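AA9 family lytic polysaccharide monooxygenase B (Heterobasidion irregulare TC 32-1, PDB 5NNS) oxidises the C1 position of glycosidic bonds in cellulose as a copper-dependent lytic polysaccharide monooxygenase, using O2 or H2O2 and an external reductant. Local coordinates at residues Met86-Asn91 and Trp106-Gln111; Ala185-Lys190 and Gly219-Gln224. All coordinates share one frame; numbering follows the deposited sequence.

Contact 1: residues Met86-Asn91 and Trp106-Gln111. With AKR (acrylic acid), chain N.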
loop_
_atom_site.group_PDB
_atom_site.type_symbol
_atom_site.label_atom_id
_atom_site.label_comp_id
_atom_site.label_asym_id
_atom_site.label_seq_id
_atom_site.Cartn_x
_atom_site.Cartn_y
_atom_site.Cartn_z
ATOM N N MET A 86 4.962 1.170 -2.612
ATOM C CA MET A 86 4.506 2.364 -1.895
ATOM C C MET A 86 3.767 1.959 -0.638
ATOM O O MET A 86 2.993 0.993 -0.648
ATOM C CB MET A 86 3.590 3.210 -2.784
ATOM C CG MET A 86 4.302 3.823 -3.979
ATOM S SD MET A 86 3.138 4.508 -5.165
ATOM C CE MET A 86 2.574 3.004 -5.969
ATOM N N VAL A 87 4.011 2.696 0.441
ATOM C CA VAL A 87 3.304 2.503 1.700
ATOM C C VAL A 87 2.602 3.812 2.053
ATOM O O VAL A 87 3.235 4.861 2.141
ATOM C CB VAL A 87 4.252 2.037 2.820
ATOM C CG1 VAL A 87 3.464 1.632 4.062
ATOM C CG2 VAL A 87 5.104 0.870 2.326
ATOM N N TYR A 88 1.282 3.738 2.203
ATOM C CA TYR A 88 0.443 4.882 2.542
ATOM C C TYR A 88 -0.173 4.674 3.920
ATOM O O TYR A 88 -0.294 3.538 4.406
ATOM C CB TYR A 88 -0.714 5.029 1.543
ATOM C CG TYR A 88 -0.383 5.584 0.173
ATOM C CD1 TYR A 88 0.176 4.774 -0.818
ATOM C CD2 TYR A 88 -0.680 6.912 -0.159
ATOM C CE1 TYR A 88 0.451 5.272 -2.085
ATOM C CE2 TYR A 88 -0.408 7.417 -1.428
ATOM C CZ TYR A 88 0.156 6.593 -2.385
ATOM O OH TYR A 88 0.429 7.087 -3.641
ATOM N N MET A 89 -0.585 5.782 4.531
ATOM C CA MET A 89 -1.503 5.746 5.661
ATOM C C MET A 89 -2.598 6.798 5.503
ATOM O O MET A 89 -2.467 7.744 4.725
ATOM C CB MET A 89 -0.761 5.985 6.969
ATOM C CG MET A 89 0.237 4.909 7.353
ATOM S SD MET A 89 1.108 5.454 8.833
ATOM C CE MET A 89 -0.122 5.108 10.089
ATOM N N ALA A 90 -3.676 6.612 6.257
ATOM C CA ALA A 90 -4.790 7.550 6.286
ATOM C C ALA A 90 -5.461 7.500 7.640
ATOM O O ALA A 90 -5.722 6.419 8.153
ATOM C CB ALA A 90 -5.802 7.199 5.206
ATOM N N ASN A 91 -5.755 8.673 8.197
ATOM C CA ASN A 91 -6.564 8.788 9.410
ATOM C C ASN A 91 -7.995 8.382 9.067
ATOM O O ASN A 91 -8.556 8.856 8.086
ATOM C CB ASN A 91 -6.533 10.228 9.941
ATOM C CG ASN A 91 -6.918 10.326 11.409
ATOM O OD1 ASN A 91 -7.951 9.802 11.838
ATOM N ND2 ASN A 91 -6.083 11.010 12.187
ATOM N N TRP A 106 -5.203 10.248 2.187
ATOM C CA TRP A 106 -4.054 9.341 2.206
ATOM C C TRP A 106 -2.755 10.102 2.084
ATOM O O TRP A 106 -2.625 10.967 1.215
ATOM C CB TRP A 106 -4.154 8.342 1.053
ATOM C CG TRP A 106 -5.362 7.516 1.156
ATOM C CD1 TRP A 106 -6.588 7.787 0.622
ATOM C CD2 TRP A 106 -5.495 6.285 1.870
ATOM N NE1 TRP A 106 -7.475 6.785 0.940
ATOM C CE2 TRP A 106 -6.831 5.855 1.714
ATOM C CE3 TRP A 106 -4.612 5.497 2.621
ATOM C CZ2 TRP A 106 -7.308 4.670 2.279
ATOM C CZ3 TRP A 106 -5.086 4.311 3.183
ATOM C CH2 TRP A 106 -6.424 3.912 3.010
ATOM N N PHE A 107 -1.794 9.756 2.943
ATOM C CA PHE A 107 -0.426 10.264 2.849
ATOM C C PHE A 107 0.559 9.100 2.747
ATOM O O PHE A 107 0.333 8.021 3.298
ATOM C CB PHE A 107 -0.077 11.195 4.023
ATOM C CG PHE A 107 -0.190 10.557 5.383
ATOM C CD1 PHE A 107 -1.420 10.494 6.041
ATOM C CD2 PHE A 107 0.933 10.040 6.021
ATOM C CE1 PHE A 107 -1.526 9.906 7.294
ATOM C CE2 PHE A 107 0.830 9.453 7.280
ATOM C CZ PHE A 107 -0.402 9.388 7.916
ATOM N N LYS A 108 1.658 9.353 2.049
ATOM C CA LYS A 108 2.671 8.353 1.731
ATOM C C LYS A 108 3.825 8.429 2.744
ATOM O O LYS A 108 4.413 9.493 2.935
ATOM C CB LYS A 108 3.182 8.631 0.326
ATOM C CG LYS A 108 3.973 7.508 -0.307
ATOM C CD LYS A 108 4.520 7.924 -1.663
ATOM C CE LYS A 108 3.451 7.961 -2.752
ATOM N NZ LYS A 108 3.990 8.463 -4.048
ATOM N N ILE A 109 4.123 7.311 3.408
ATOM C CA ILE A 109 5.219 7.264 4.399
ATOM C C ILE A 109 6.505 6.627 3.876
ATOM O O ILE A 109 7.572 6.835 4.453
ATOM C CB ILE A 109 4.806 6.580 5.728
ATOM C CG1 ILE A 109 4.374 5.122 5.520
ATOM C CG2 ILE A 109 3.716 7.394 6.415
ATOM C CD1 ILE A 109 4.330 4.329 6.812
ATOM N N ASN A 110 6.407 5.851 2.797
ATOM C CA ASN A 110 7.571 5.190 2.229
ATOM C C ASN A 110 7.315 4.804 0.779
ATOM O O ASN A 110 6.219 4.367 0.435
ATOM C CB ASN A 110 7.921 3.947 3.057
ATOM C CG ASN A 110 9.091 3.167 2.478
ATOM O OD1 ASN A 110 8.900 2.108 1.894
ATOM N ND2 ASN A 110 10.297 3.700 2.617
ATOM N N GLN A 111 8.321 4.981 -0.066
ATOM C CA GLN A 111 8.302 4.391 -1.397
ATOM C C GLN A 111 9.714 4.128 -1.885
ATOM O O GLN A 111 10.660 4.793 -1.458
ATOM C CB GLN A 111 7.584 5.307 -2.389
ATOM C CG GLN A 111 8.326 6.607 -2.680
ATOM C CD GLN A 111 7.524 7.573 -3.514
ATOM O OE1 GLN A 111 6.454 7.229 -4.024
ATOM N NE2 GLN A 111 8.051 8.782 -3.694
HETATM C CA AKR N . 8.106 11.970 -5.622
HETATM C CB AKR N . 8.340 13.237 -5.929
HETATM C C AKR N . 6.777 11.347 -5.834
HETATM O O AKR N . 5.839 12.020 -6.314
HETATM O OXT AKR N . 6.602 10.148 -5.531
#

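Contact 2: residues Ala185-Lys190 and Gly219-Gln224. With AKR (acrylic acid), chain N.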
loop_
_atom_site.group_PDB
_atom_site.type_symbol
_atom_site.label_atom_id
_atom_site.label_comp_id
_atom_site.label_asym_id
_atom_site.label_seq_id
_atom_site.Cartn_x
_atom_site.Cartn_y
_atom_site.Cartn_z
ATOM N N ALA A 185 -1.680 19.633 3.934
ATOM C CA ALA A 185 -2.636 19.354 2.860
ATOM C C ALA A 185 -1.996 18.942 1.527
ATOM O O ALA A 185 -2.559 18.128 0.817
ATOM C CB ALA A 185 -3.552 20.551 2.652
ATOM N N SER A 186 -0.824 19.486 1.205
ATOM C CA SER A 186 -0.107 19.148 -0.039
ATOM C C SER A 186 0.360 17.691 -0.169
ATOM O O SER A 186 0.578 17.224 -1.282
ATOM C CB SER A 186 1.104 20.068 -0.224
ATOM O OG SER A 186 1.974 19.978 0.890
ATOM N N TYR A 187 0.530 16.988 0.953
ATOM C CA TYR A 187 0.890 15.556 0.940
ATOM C C TYR A 187 -0.322 14.638 0.879
ATOM O O TYR A 187 -0.167 13.439 0.664
ATOM C CB TYR A 187 1.694 15.196 2.184
ATOM C CG TYR A 187 3.040 15.853 2.242
ATOM C CD1 TYR A 187 3.185 17.140 2.754
ATOM C CD2 TYR A 187 4.177 15.190 1.786
ATOM C CE1 TYR A 187 4.426 17.748 2.815
ATOM C CE2 TYR A 187 5.426 15.787 1.838
ATOM C CZ TYR A 187 5.549 17.067 2.354
ATOM O OH TYR A 187 6.785 17.668 2.414
ATOM N N LEU A 188 -1.517 15.199 1.076
ATOM C CA LEU A 188 -2.743 14.419 1.203
ATOM C C LEU A 188 -3.431 14.247 -0.150
ATOM O O LEU A 188 -3.590 15.210 -0.900
ATOM C CB LEU A 188 -3.688 15.085 2.208
ATOM C CG LEU A 188 -3.135 15.281 3.628
ATOM C CD1 LEU A 188 -4.114 16.059 4.497
ATOM C CD2 LEU A 188 -2.800 13.945 4.278
ATOM N N VAL A 189 -3.818 13.008 -0.459
ATOM C CA VAL A 189 -4.537 12.685 -1.695
ATOM C C VAL A 189 -5.693 11.724 -1.419
ATOM O O VAL A 189 -5.826 11.181 -0.322
ATOM C CB VAL A 189 -3.595 12.082 -2.774
ATOM C CG1 VAL A 189 -2.505 13.080 -3.139
ATOM C CG2 VAL A 189 -2.985 10.760 -2.315
ATOM N N LYS A 190 -6.523 11.530 -2.435
ATOM C CA LYS A 190 -7.629 10.587 -2.397
ATOM C C LYS A 190 -7.291 9.374 -3.256
ATOM O O LYS A 190 -6.457 9.451 -4.172
ATOM C CB LYS A 190 -8.896 11.246 -2.940
ATOM C CG LYS A 190 -9.333 12.521 -2.217
ATOM C CD LYS A 190 -10.080 12.251 -0.914
ATOM C CE LYS A 190 -11.173 13.295 -0.690
ATOM N NZ LYS A 190 -11.626 13.400 0.735
ATOM N N GLY A 219 1.641 9.503 -7.437
ATOM C CA GLY A 219 1.137 9.880 -6.125
ATOM C C GLY A 219 1.958 10.994 -5.523
ATOM O O GLY A 219 2.844 11.537 -6.190
ATOM N N PRO A 220 1.682 11.339 -4.253
ATOM C CA PRO A 220 2.324 12.497 -3.624
ATOM C C PRO A 220 3.755 12.233 -3.153
ATOM O O PRO A 220 4.255 11.106 -3.236
ATOM C CB PRO A 220 1.406 12.784 -2.427
ATOM C CG PRO A 220 0.893 11.446 -2.039
ATOM C CD PRO A 220 0.703 10.710 -3.346
ATOM N N ALA A 221 4.400 13.288 -2.661
ATOM C CA ALA A 221 5.696 13.162 -2.001
ATOM C C ALA A 221 5.535 12.376 -0.702
ATOM O O ALA A 221 4.422 12.243 -0.167
ATOM C CB ALA A 221 6.300 14.532 -1.721
ATOM N N VAL A 222 6.658 11.850 -0.221
ATOM C CA VAL A 222 6.692 11.060 1.002
ATOM C C VAL A 222 6.732 11.985 2.218
ATOM O O VAL A 222 7.516 12.937 2.263
ATOM C CB VAL A 222 7.897 10.094 1.011
ATOM C CG1 VAL A 222 7.991 9.330 2.329
ATOM C CG2 VAL A 222 7.785 9.119 -0.150
ATOM N N TRP A 223 5.869 11.695 3.191
ATOM C CA TRP A 223 5.834 12.399 4.466
ATOM C C TRP A 223 6.490 11.524 5.540
ATOM O O TRP A 223 5.890 10.562 6.019
ATOM C CB TRP A 223 4.396 12.755 4.840
ATOM C CG TRP A 223 4.301 13.646 6.037
ATOM C CD1 TRP A 223 4.523 14.995 6.080
ATOM C CD2 TRP A 223 3.957 13.255 7.371
ATOM N NE1 TRP A 223 4.341 15.467 7.360
ATOM C CE2 TRP A 223 3.993 14.420 8.173
ATOM C CE3 TRP A 223 3.620 12.032 7.967
ATOM C CZ2 TRP A 223 3.696 14.398 9.539
ATOM C CZ3 TRP A 223 3.337 12.006 9.325
ATOM C CH2 TRP A 223 3.374 13.184 10.098
ATOM N N GLN A 224 7.727 11.871 5.899
ATOM C CA GLN A 224 8.500 11.145 6.912
ATOM C C GLN A 224 8.270 11.588 8.371
ATOM O O GLN A 224 8.863 11.011 9.279
ATOM C CB GLN A 224 9.993 11.194 6.567
ATOM C CG GLN A 224 10.364 10.255 5.432
ATOM C CD GLN A 224 11.813 10.362 5.030
ATOM O OE1 GLN A 224 12.240 11.385 4.519
ATOM N NE2 GLN A 224 12.576 9.296 5.252
HETATM C CA AKR N . 8.106 11.970 -5.622
HETATM C CB AKR N . 8.340 13.237 -5.929
HETATM C C AKR N . 6.777 11.347 -5.834
HETATM O O AKR N . 5.839 12.020 -6.314
HETATM O OXT AKR N . 6.602 10.148 -5.531
HETATM O O HOH W 1 2.880 15.894 -2.439
HETATM O O HOH W 2 2.027 11.904 1.141
#

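Contact 1: residues Met86-Asn91 and Trp106-Gln111
A classic beta bulge interrupts the antiparallel pairing of Met86-Asn91 with Trp106-Gln111: Val87 faces both Ile109 and Asn110, which shifts the register by one residue. Its carbonyl receives Ile109 N (N to Val87 O 2.9 Å) and, weakly, Asn110 N, while Val87 N returns a bond to Asn110 O. Beyond the bulge, Met89 and Phe107 form a hydrogen-bonded pair, with Met89 N to Phe107 O at 2.7 Å and nearly straight at 167°.

On the sheet face that carries Tyr88, side chains pack in pairs. Ala90 CB sits over the six-membered ring of Trp106, 3.5 Å from its centroid and 19° off the normal, a CH-pi contact. Lys108 lays CB over one face of the Tyr88 ring and brings CE to 3.3 Å from Tyr88 OH. The lysine chain bends at chi3, and NZ gives a hydrogen bond to Gln111 OE1 at 2.8 Å; Pro218 O and Pro220 O of the C-terminal tail also accept from NZ. The same Gln111 amide donates from NE2 to acrylic acid OXT, 2.7 Å away.

On the Met89 face, Phe107 holds CG between backbone N and carbonyl carbon (chi1 59°), which turns the ring back over its partner strand. Met89 O lies over a ring face, and Met89 CB approaches CZ of Phe107 at 3.6 Å; the sulfur makes an oblique Met-aromatic contact.

Both strands belong to the six-stranded mixed sheet. Strand 147-157 pairs with the far side of strand 85-91, and strand 135-139 of the other sheet meets Val87 and Asn110, whose OD1 accepts a bond from Trp136 NE1.

Contact 2: residues Ala185-Lys190 and Gly219-Gln224
Aromatic packing between Tyr187 and Trp223 leads this contact. The indole turns its edge to one face of the phenol ring, with Trp223 CD1 4.0 Å above the plane and over the ring centre; planes at 67° and 5.2 Å between the centroids of the Tyr187 ring and the Trp223 five-membered ring make it edge-to-face. Trp223 CG is anti to the backbone N (chi1 -172°), which swings the indole edge over the face of the Tyr187 ring.

Apolar contacts add to this. Tyr187 CE2 meets Ala221 CB at 3.9 Å, and both methyls of Val189 pack against the same side of the Pro220 ring, CG2 reaching Pro220 CD at 3.8 Å.

Polar links pass through water, since no direct hydrogen bond joins the segments. One water donates to Ser186 O and accepts from Ala221 N (3.0 Å to that nitrogen). A second donates to both Tyr187 O and Ala221 O, 2.7 Å from each, satisfying two carbonyls that come from different segments. The oxygen of Ala221 also lies in the plane of the phenol at its edge, 3.5 Å from Tyr187 CD2.

Gly219 O comes within 3.0 Å of acrylic acid O, without hydrogen-bond geometry. The arrangement is a loop-to-loop junction: a short 3-10 turn at 185-187 packs against the irregular C-terminal tail, which lines the acrylic acid pocket.

How the contacts relate
The centres of the two contacts are about 8 Å apart, and they follow one another in series along the chain: contact 1 pairs adjacent strands of the six-stranded sheet, and contact 2 joins loops that come after strand 165-176. They touch directly. Segment 106-111 probably accepts one backbone hydrogen bond from the tail, Trp223 N to Lys108 O at 2.7 Å, and probably donates another, from Trp106 N to Val189 O, also 2.7 Å. Phe107 and Trp223 meet with ring planes near 85°. Both contacts supply residues to one acrylic acid pocket. The C-terminal tail and the 185-190 loop are thus fastened to the same strand of the sheet.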